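Local coordinates for protein endoglucanase (Acetivibrio cellulolyticus, PDB 5NRM) that binds a type I dockerin through this cohesin module of a cellulosomal scaffoldin, whose full-length chain probably also cleaves beta-1,4-glucosidic links in cellulose, at residues Ser16-Ile27 against Thr90-Ile101; Ile56-Gly65 against Leu77-Ile88. All coordinates share one frame; numbering follows the deposited sequence.

Interaction 1: residues Ser16-Ile27 against Thr90-Ile101; sequences SSVVVPVKLSGI and TDGVFANLNFNI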
# COMPACT_ATOMS: atom_id res chain seq x y z
N SER A 16 -12.22 19.70 -13.56
CA SER A 16 -12.83 19.46 -12.27
C SER A 16 -12.01 18.47 -11.48
O SER A 16 -11.14 17.74 -12.00
CB SER A 16 -14.23 18.86 -12.44
OG SER A 16 -15.13 19.80 -13.00
N SER A 17 -12.30 18.39 -10.19
CA SER A 17 -11.65 17.41 -9.34
C SER A 17 -12.46 16.15 -9.36
O SER A 17 -13.67 16.14 -9.69
CB SER A 17 -11.55 17.99 -7.93
OG SER A 17 -12.85 18.18 -7.43
N VAL A 18 -11.82 15.05 -9.00
CA VAL A 18 -12.48 13.73 -8.94
C VAL A 18 -11.80 12.85 -7.90
O VAL A 18 -10.62 12.97 -7.64
CB VAL A 18 -12.35 13.06 -10.35
CG1 VAL A 18 -10.90 12.74 -10.68
CG2 VAL A 18 -13.24 11.83 -10.54
N VAL A 19 -12.58 11.97 -7.29
CA VAL A 19 -12.09 10.97 -6.34
C VAL A 19 -12.22 9.61 -7.00
O VAL A 19 -13.28 9.25 -7.58
CB VAL A 19 -12.87 11.02 -5.00
CG1 VAL A 19 -12.32 10.01 -4.01
CG2 VAL A 19 -12.79 12.43 -4.45
N VAL A 20 -11.17 8.81 -6.90
CA VAL A 20 -11.12 7.43 -7.45
C VAL A 20 -10.91 6.46 -6.29
O VAL A 20 -9.82 6.47 -5.69
CB VAL A 20 -9.98 7.27 -8.46
CG1 VAL A 20 -10.00 5.84 -8.98
CG2 VAL A 20 -10.15 8.26 -9.63
N PRO A 21 -11.96 5.75 -5.91
CA PRO A 21 -11.84 4.78 -4.80
C PRO A 21 -11.09 3.54 -5.26
O PRO A 21 -11.23 3.02 -6.39
CB PRO A 21 -13.30 4.51 -4.43
CG PRO A 21 -14.08 5.68 -4.95
CD PRO A 21 -13.39 6.03 -6.21
N VAL A 22 -10.26 3.03 -4.33
CA VAL A 22 -9.60 1.71 -4.41
C VAL A 22 -10.17 0.85 -3.31
O VAL A 22 -10.24 1.26 -2.14
CB VAL A 22 -8.07 1.88 -4.20
CG1 VAL A 22 -7.39 0.53 -4.28
CG2 VAL A 22 -7.45 2.86 -5.17
N LYS A 23 -10.67 -0.32 -3.69
CA LYS A 23 -11.52 -1.12 -2.79
C LYS A 23 -10.92 -2.52 -2.60
O LYS A 23 -10.18 -3.03 -3.47
CB LYS A 23 -12.89 -1.27 -3.37
CG LYS A 23 -13.62 0.05 -3.52
CD LYS A 23 -14.95 -0.11 -4.25
CE LYS A 23 -16.01 -0.25 -3.21
NZ LYS A 23 -17.30 -0.40 -3.85
N LEU A 24 -11.29 -3.12 -1.45
CA LEU A 24 -11.05 -4.53 -1.15
C LEU A 24 -12.38 -5.19 -1.00
O LEU A 24 -13.34 -4.63 -0.42
CB LEU A 24 -10.26 -4.68 0.12
CG LEU A 24 -8.92 -4.03 0.15
CD1 LEU A 24 -8.23 -4.36 1.47
CD2 LEU A 24 -8.02 -4.45 -1.03
N SER A 25 -12.46 -6.41 -1.52
CA SER A 25 -13.62 -7.24 -1.30
C SER A 25 -13.18 -8.67 -1.06
O SER A 25 -12.11 -9.07 -1.51
CB SER A 25 -14.63 -7.16 -2.45
OG SER A 25 -14.18 -7.93 -3.56
N GLY A 26 -14.01 -9.39 -0.35
CA GLY A 26 -13.71 -10.78 0.01
C GLY A 26 -12.67 -10.95 1.09
O GLY A 26 -11.97 -11.99 1.15
N ILE A 27 -12.54 -9.95 1.95
CA ILE A 27 -11.67 -10.09 3.13
C ILE A 27 -12.26 -11.20 3.95
O ILE A 27 -13.48 -11.25 4.17
CB ILE A 27 -11.65 -8.79 3.94
CG1 ILE A 27 -10.96 -7.72 3.11
CG2 ILE A 27 -10.91 -8.96 5.24
CD1 ILE A 27 -11.01 -6.31 3.68
N THR A 90 -13.61 -5.40 7.20
CA THR A 90 -14.81 -5.07 6.43
C THR A 90 -14.42 -4.68 5.02
O THR A 90 -13.50 -3.94 4.79
CB THR A 90 -15.50 -3.87 7.12
OG1 THR A 90 -15.87 -4.34 8.42
CG2 THR A 90 -16.75 -3.44 6.36
N ASP A 91 -15.15 -5.26 4.08
CA ASP A 91 -14.98 -4.91 2.70
C ASP A 91 -15.44 -3.47 2.45
O ASP A 91 -16.41 -3.00 3.06
CB ASP A 91 -15.82 -5.85 1.81
CG ASP A 91 -15.33 -7.30 1.77
OD1 ASP A 91 -14.22 -7.50 2.22
OD2 ASP A 91 -16.11 -8.18 1.19
N GLY A 92 -14.80 -2.83 1.48
CA GLY A 92 -15.17 -1.48 1.11
C GLY A 92 -13.99 -0.72 0.57
O GLY A 92 -13.05 -1.28 0.03
N VAL A 93 -14.06 0.59 0.73
CA VAL A 93 -13.09 1.49 0.21
C VAL A 93 -11.88 1.47 1.15
O VAL A 93 -11.96 1.74 2.35
CB VAL A 93 -13.65 2.96 0.03
CG1 VAL A 93 -12.56 3.84 -0.50
CG2 VAL A 93 -14.81 2.96 -0.91
N PHE A 94 -10.76 1.18 0.53
CA PHE A 94 -9.44 1.17 1.19
C PHE A 94 -8.65 2.46 1.02
O PHE A 94 -7.91 2.86 1.91
CB PHE A 94 -8.62 -0.03 0.59
CG PHE A 94 -7.21 -0.17 1.17
CD1 PHE A 94 -7.01 -0.72 2.45
CD2 PHE A 94 -6.14 0.16 0.45
CE1 PHE A 94 -5.71 -0.87 2.90
CE2 PHE A 94 -4.85 0.06 0.93
CZ PHE A 94 -4.62 -0.51 2.13
N ALA A 95 -8.72 3.09 -0.15
CA ALA A 95 -8.09 4.40 -0.39
C ALA A 95 -8.96 5.22 -1.29
O ALA A 95 -9.58 4.68 -2.22
CB ALA A 95 -6.72 4.25 -1.02
N ASN A 96 -8.97 6.53 -1.06
CA ASN A 96 -9.59 7.53 -1.99
C ASN A 96 -8.48 8.36 -2.59
O ASN A 96 -7.77 9.04 -1.83
CB ASN A 96 -10.58 8.40 -1.20
CG ASN A 96 -11.77 7.57 -0.73
OD1 ASN A 96 -12.02 7.41 0.54
ND2 ASN A 96 -12.50 7.07 -1.67
N LEU A 97 -8.36 8.33 -3.92
CA LEU A 97 -7.33 9.02 -4.60
C LEU A 97 -7.97 10.30 -5.16
O LEU A 97 -8.91 10.22 -5.93
CB LEU A 97 -6.76 8.15 -5.69
CG LEU A 97 -6.23 6.77 -5.26
CD1 LEU A 97 -5.75 6.05 -6.54
CD2 LEU A 97 -5.16 6.89 -4.17
N ASN A 98 -7.41 11.43 -4.81
CA ASN A 98 -7.94 12.74 -5.23
C ASN A 98 -7.09 13.37 -6.33
O ASN A 98 -5.90 13.61 -6.15
CB ASN A 98 -8.00 13.67 -4.03
CG ASN A 98 -8.75 13.07 -2.88
OD1 ASN A 98 -9.92 12.74 -3.06
ND2 ASN A 98 -8.14 13.02 -1.69
N PHE A 99 -7.68 13.53 -7.51
CA PHE A 99 -7.06 14.17 -8.64
C PHE A 99 -7.80 15.44 -9.05
O PHE A 99 -8.99 15.56 -8.86
CB PHE A 99 -7.15 13.20 -9.83
CG PHE A 99 -6.41 11.89 -9.62
CD1 PHE A 99 -5.03 11.81 -9.80
CD2 PHE A 99 -7.13 10.77 -9.20
CE1 PHE A 99 -4.41 10.55 -9.64
CE2 PHE A 99 -6.52 9.55 -9.07
CZ PHE A 99 -5.15 9.47 -9.24
N ASN A 100 -7.09 16.33 -9.77
CA ASN A 100 -7.71 17.32 -10.63
C ASN A 100 -7.56 16.80 -12.07
O ASN A 100 -6.48 16.34 -12.45
CB ASN A 100 -6.99 18.63 -10.48
CG ASN A 100 -7.28 19.35 -9.18
OD1 ASN A 100 -8.34 19.18 -8.58
ND2 ASN A 100 -6.31 20.10 -8.71
N ILE A 101 -8.64 16.81 -12.84
CA ILE A 101 -8.62 16.44 -14.20
C ILE A 101 -8.14 17.61 -15.00
O ILE A 101 -8.78 18.69 -14.97
CB ILE A 101 -10.03 16.00 -14.67
CG1 ILE A 101 -10.57 14.86 -13.82
CG2 ILE A 101 -9.93 15.51 -16.13
CD1 ILE A 101 -12.03 14.56 -14.00
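The F99 ring meets V20 obliquely, with V20 CG2 3.9 Å from F99 CE2. The F94 ring meets L24 in the same way through L24 CD1. A third flat group, the D91 carboxylate, closes the end of the strand pair. Its OD1 takes the N-H of I27 on the syn lone pair, at 3.0 Å from I27 N. Its OD2 is met by G26 N at 2.9 Å, from 42° out of the carboxylate plane. With chi1 at -69°, CG stands beside the backbone N of D91, and the carboxylate reaches both N-H groups of the turn after 17-25.

The strands are antiparallel and bonded from S16-I101 to L24-G92. A classic beta bulge breaks the register: F94 and A95 both face V22. V22 O accepts from F94 N at 2.7 Å and from A95 N at 3.1 Å, so this one carbonyl serves two donors.

V18, V20, V22, L97 and F99 share the inner face. V22 CG2 packs 3.9 Å from L97 CD1, and V18 CG1 lies 3.8 Å from I101 CG1. V19, P21, N96 and N98 share the other face. There the amide oxygen of N98 lies 3.2 Å from V19 CG2, while its ND2 bonds to S50 and D52.

Strand 4-12 pairs with the far edge of 17-25, and strand 46-53 with that of 92-101. V138 of strand 132-140 packs on V18, V20 and I101. The pair is thus central in one sheet of the cohesin beta sandwich.

Interaction 2: residues Ile56-Gly65 against Leu77-Ile88; sequences IVTNPGVNFG and LFLDYTMSTGYI
N63 and T58 make the central polar contacts with 77-88. The hydroxyl of T58 donates to G86 O at 2.7 Å, tilted 26° from the carbonyl plane. The same OG1 lies at the edge of the F78 ring, 3.4 Å from F78 CZ. N63 OD1 accepts the N-H of Y81 at 3.1 Å. That bond is straight at the hydrogen, but Y81 N stands 58° above the amide plane and misses the lone pairs. N63 O takes L79 N in a regular backbone bond.

V62 makes one of the apolar contacts. Its CG1 sits over the Y81 ring in a CH-pi contact, 3.9 Å from the centroid. CG1 is placed anti to the backbone N of V62 (chi1 175°). The carbonyl O of V62 also lies over a face of this ring, offset toward the rim. At the other end, I56 CG1 and I88 CG2 pack at 3.7 Å, the two side chains crossing at about a right angle. I88 CD1 stands over the centre of the F78 ring, 3.5 Å above its plane.

A second shell holds these groups. N63 ND2 makes weak bonds to T58 O and T58 OG1, and donates to a water that in turn donates to D80 OD1. D80 OD1 also accepts from T82 N, forming an Asx turn. D80 OD2 takes S84 N and G86 N from opposite faces of its plane. The acid thereby shapes the loop that presents G86 O.

F64-F78 and G65-L77 pair at the open end of the beta hairpin 64-70/73-79, away from its turn. The dockerin chain packs here: L77 and L79 meet its L60 and A17. In the turn that follows, Y81 O accepts a hydrogen bond from R20 of that chain, and the Y81 ring meets its F52 edge-to-face. This is the dockerin-binding face of a type I cohesin.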
# COMPACT_ATOMS: atom_id res chain seq x y z
N ILE A 56 -12.66 1.63 5.56
CA ILE A 56 -12.40 0.35 6.19
C ILE A 56 -11.08 0.33 6.96
O ILE A 56 -10.80 -0.66 7.66
CB ILE A 56 -12.40 -0.81 5.14
CG1 ILE A 56 -11.11 -0.85 4.32
CG2 ILE A 56 -13.73 -0.74 4.34
CD1 ILE A 56 -11.08 -1.90 3.22
N VAL A 57 -10.24 1.36 6.80
CA VAL A 57 -8.94 1.38 7.37
C VAL A 57 -8.95 1.72 8.86
O VAL A 57 -9.52 2.71 9.31
CB VAL A 57 -8.01 2.34 6.55
CG1 VAL A 57 -6.60 2.50 7.17
CG2 VAL A 57 -7.90 1.89 5.11
N THR A 58 -8.28 0.89 9.68
CA THR A 58 -8.10 1.14 11.09
C THR A 58 -7.04 2.21 11.33
O THR A 58 -6.07 2.28 10.63
CB THR A 58 -7.73 -0.14 11.83
OG1 THR A 58 -6.60 -0.72 11.15
CG2 THR A 58 -8.94 -1.14 11.80
N ASN A 59 -7.31 3.04 12.32
CA ASN A 59 -6.36 4.05 12.84
C ASN A 59 -5.45 4.60 11.75
O ASN A 59 -4.21 4.49 11.87
CB ASN A 59 -5.56 3.40 13.95
CG ASN A 59 -4.93 4.40 14.91
OD1 ASN A 59 -5.38 5.53 14.99
ND2 ASN A 59 -3.92 3.96 15.66
N PRO A 60 -6.03 5.22 10.72
CA PRO A 60 -5.21 5.58 9.54
C PRO A 60 -4.11 6.59 9.79
O PRO A 60 -3.11 6.60 9.05
CB PRO A 60 -6.21 6.14 8.56
CG PRO A 60 -7.43 6.41 9.35
CD PRO A 60 -7.47 5.51 10.51
N GLY A 61 -4.27 7.43 10.81
CA GLY A 61 -3.20 8.36 11.16
C GLY A 61 -1.92 7.67 11.55
O GLY A 61 -0.86 8.25 11.49
N VAL A 62 -2.01 6.46 12.10
CA VAL A 62 -0.86 5.62 12.39
C VAL A 62 -0.55 4.59 11.31
O VAL A 62 0.61 4.38 10.97
CB VAL A 62 -1.09 4.94 13.73
CG1 VAL A 62 0.01 3.93 14.07
CG2 VAL A 62 -1.27 5.97 14.83
N ASN A 63 -1.59 3.93 10.81
CA ASN A 63 -1.41 2.67 10.09
C ASN A 63 -1.26 2.81 8.62
O ASN A 63 -0.85 1.85 7.96
CB ASN A 63 -2.64 1.80 10.32
CG ASN A 63 -2.74 1.25 11.75
OD1 ASN A 63 -1.78 1.32 12.54
ND2 ASN A 63 -3.84 0.62 12.03
N PHE A 64 -1.62 3.94 8.05
CA PHE A 64 -1.78 4.06 6.61
C PHE A 64 -0.97 5.15 6.00
O PHE A 64 -0.99 6.31 6.52
CB PHE A 64 -3.28 4.31 6.35
CG PHE A 64 -3.66 4.39 4.88
CD1 PHE A 64 -4.16 3.28 4.18
CD2 PHE A 64 -3.65 5.64 4.22
CE1 PHE A 64 -4.55 3.39 2.87
CE2 PHE A 64 -4.03 5.72 2.87
CZ PHE A 64 -4.46 4.61 2.23
N GLY A 65 -0.40 4.91 4.86
CA GLY A 65 0.25 5.96 4.12
C GLY A 65 0.10 5.79 2.61
O GLY A 65 0.08 4.67 2.09
N LEU A 77 0.66 1.94 1.50
CA LEU A 77 1.13 1.07 2.55
C LEU A 77 0.11 1.07 3.69
O LEU A 77 -0.33 2.15 4.15
CB LEU A 77 2.47 1.62 3.10
CG LEU A 77 3.09 0.81 4.26
CD1 LEU A 77 3.52 -0.55 3.83
CD2 LEU A 77 4.33 1.56 4.71
N PHE A 78 -0.16 -0.09 4.27
CA PHE A 78 -0.97 -0.24 5.47
C PHE A 78 -0.32 -1.29 6.39
O PHE A 78 0.15 -2.34 5.91
CB PHE A 78 -2.42 -0.70 5.15
CG PHE A 78 -3.21 -1.12 6.34
CD1 PHE A 78 -3.81 -0.18 7.23
CD2 PHE A 78 -3.32 -2.45 6.65
CE1 PHE A 78 -4.49 -0.60 8.35
CE2 PHE A 78 -4.03 -2.90 7.78
CZ PHE A 78 -4.59 -1.97 8.66
N LEU A 79 -0.34 -1.04 7.70
CA LEU A 79 -0.05 -2.06 8.68
C LEU A 79 -0.84 -1.81 9.93
O LEU A 79 -0.92 -0.65 10.39
CB LEU A 79 1.47 -1.94 9.01
CG LEU A 79 1.99 -2.93 10.09
CD1 LEU A 79 1.91 -4.40 9.64
CD2 LEU A 79 3.38 -2.58 10.55
N ASP A 80 -1.35 -2.86 10.53
CA ASP A 80 -1.89 -2.78 11.89
C ASP A 80 -0.76 -2.64 12.86
O ASP A 80 -0.18 -3.64 13.23
CB ASP A 80 -2.75 -4.01 12.25
CG ASP A 80 -3.16 -4.05 13.70
OD1 ASP A 80 -3.02 -2.98 14.36
OD2 ASP A 80 -3.51 -5.16 14.16
N TYR A 81 -0.40 -1.41 13.23
CA TYR A 81 0.79 -1.20 14.08
C TYR A 81 0.61 -1.92 15.42
O TYR A 81 1.64 -2.21 16.04
CB TYR A 81 1.02 0.28 14.37
CG TYR A 81 1.88 0.99 13.35
CD1 TYR A 81 1.69 0.79 11.97
CD2 TYR A 81 2.89 1.82 13.73
CE1 TYR A 81 2.46 1.46 11.05
CE2 TYR A 81 3.64 2.52 12.79
CZ TYR A 81 3.44 2.32 11.46
OH TYR A 81 4.16 2.97 10.47
N THR A 82 -0.61 -2.24 15.85
CA THR A 82 -0.76 -3.00 17.07
C THR A 82 -0.35 -4.47 16.92
O THR A 82 -0.18 -5.18 17.93
CB THR A 82 -2.17 -2.97 17.69
OG1 THR A 82 -3.07 -3.80 16.96
CG2 THR A 82 -2.70 -1.52 17.78
N MET A 83 -0.40 -4.96 15.70
CA MET A 83 -0.17 -6.39 15.37
C MET A 83 -1.05 -7.26 16.27
O MET A 83 -0.60 -8.32 16.77
CB MET A 83 1.32 -6.76 15.46
CG MET A 83 2.21 -6.00 14.48
SD MET A 83 1.95 -6.65 12.82
CE MET A 83 2.40 -8.32 12.92
N SER A 84 -2.31 -6.89 16.46
CA SER A 84 -3.16 -7.60 17.38
C SER A 84 -4.61 -7.56 17.00
O SER A 84 -5.12 -8.46 16.37
CB SER A 84 -2.92 -7.08 18.80
OG SER A 84 -3.87 -7.70 19.65
N THR A 85 -5.30 -6.47 17.25
CA THR A 85 -6.74 -6.48 16.91
C THR A 85 -7.11 -5.33 16.02
O THR A 85 -8.25 -4.94 15.91
CB THR A 85 -7.54 -6.33 18.18
OG1 THR A 85 -7.01 -5.16 18.85
CG2 THR A 85 -7.40 -7.64 19.04
N GLY A 86 -6.11 -4.78 15.35
CA GLY A 86 -6.31 -3.64 14.44
C GLY A 86 -6.38 -3.98 12.97
O GLY A 86 -6.13 -3.17 12.07
N TYR A 87 -6.56 -5.27 12.65
CA TYR A 87 -6.71 -5.65 11.27
C TYR A 87 -8.03 -5.12 10.68
O TYR A 87 -9.00 -4.86 11.40
CB TYR A 87 -6.60 -7.16 11.02
CG TYR A 87 -7.38 -8.02 11.93
CD1 TYR A 87 -6.87 -8.37 13.17
CD2 TYR A 87 -8.65 -8.42 11.60
CE1 TYR A 87 -7.61 -9.17 14.05
CE2 TYR A 87 -9.39 -9.20 12.44
CZ TYR A 87 -8.89 -9.57 13.65
OH TYR A 87 -9.71 -10.34 14.44
N ILE A 88 -8.00 -4.98 9.36
CA ILE A 88 -9.17 -4.53 8.57
C ILE A 88 -10.03 -5.74 8.40
O ILE A 88 -9.57 -6.82 8.05
CB ILE A 88 -8.75 -3.95 7.20
CG1 ILE A 88 -7.91 -2.72 7.37
CG2 ILE A 88 -9.98 -3.77 6.32
CD1 ILE A 88 -7.18 -2.32 6.15
O HOH W 1 -4.30 -0.55 14.69

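How the interactions relate
The centres of the two contacts lie about 17 Å apart, yet they touch. V93 O and I56 N, 3.3 Å apart, make a probable backbone hydrogen bond just before the bulge of interaction 1. Beside it, F94 O packs against V57 CG2. The F94 side chain leads away from 16-27 into the core, where its ring meets that of F64 edge-to-face and touches V57, F78 and I88. In sequence, 56-65 and 77-88 both fall between 16-27 and 90-101. The roles differ: interaction 2 carries residues that meet the dockerin chain, while no other chain of the assembly touches interaction 1, which lies between strands 4-12 and 46-53.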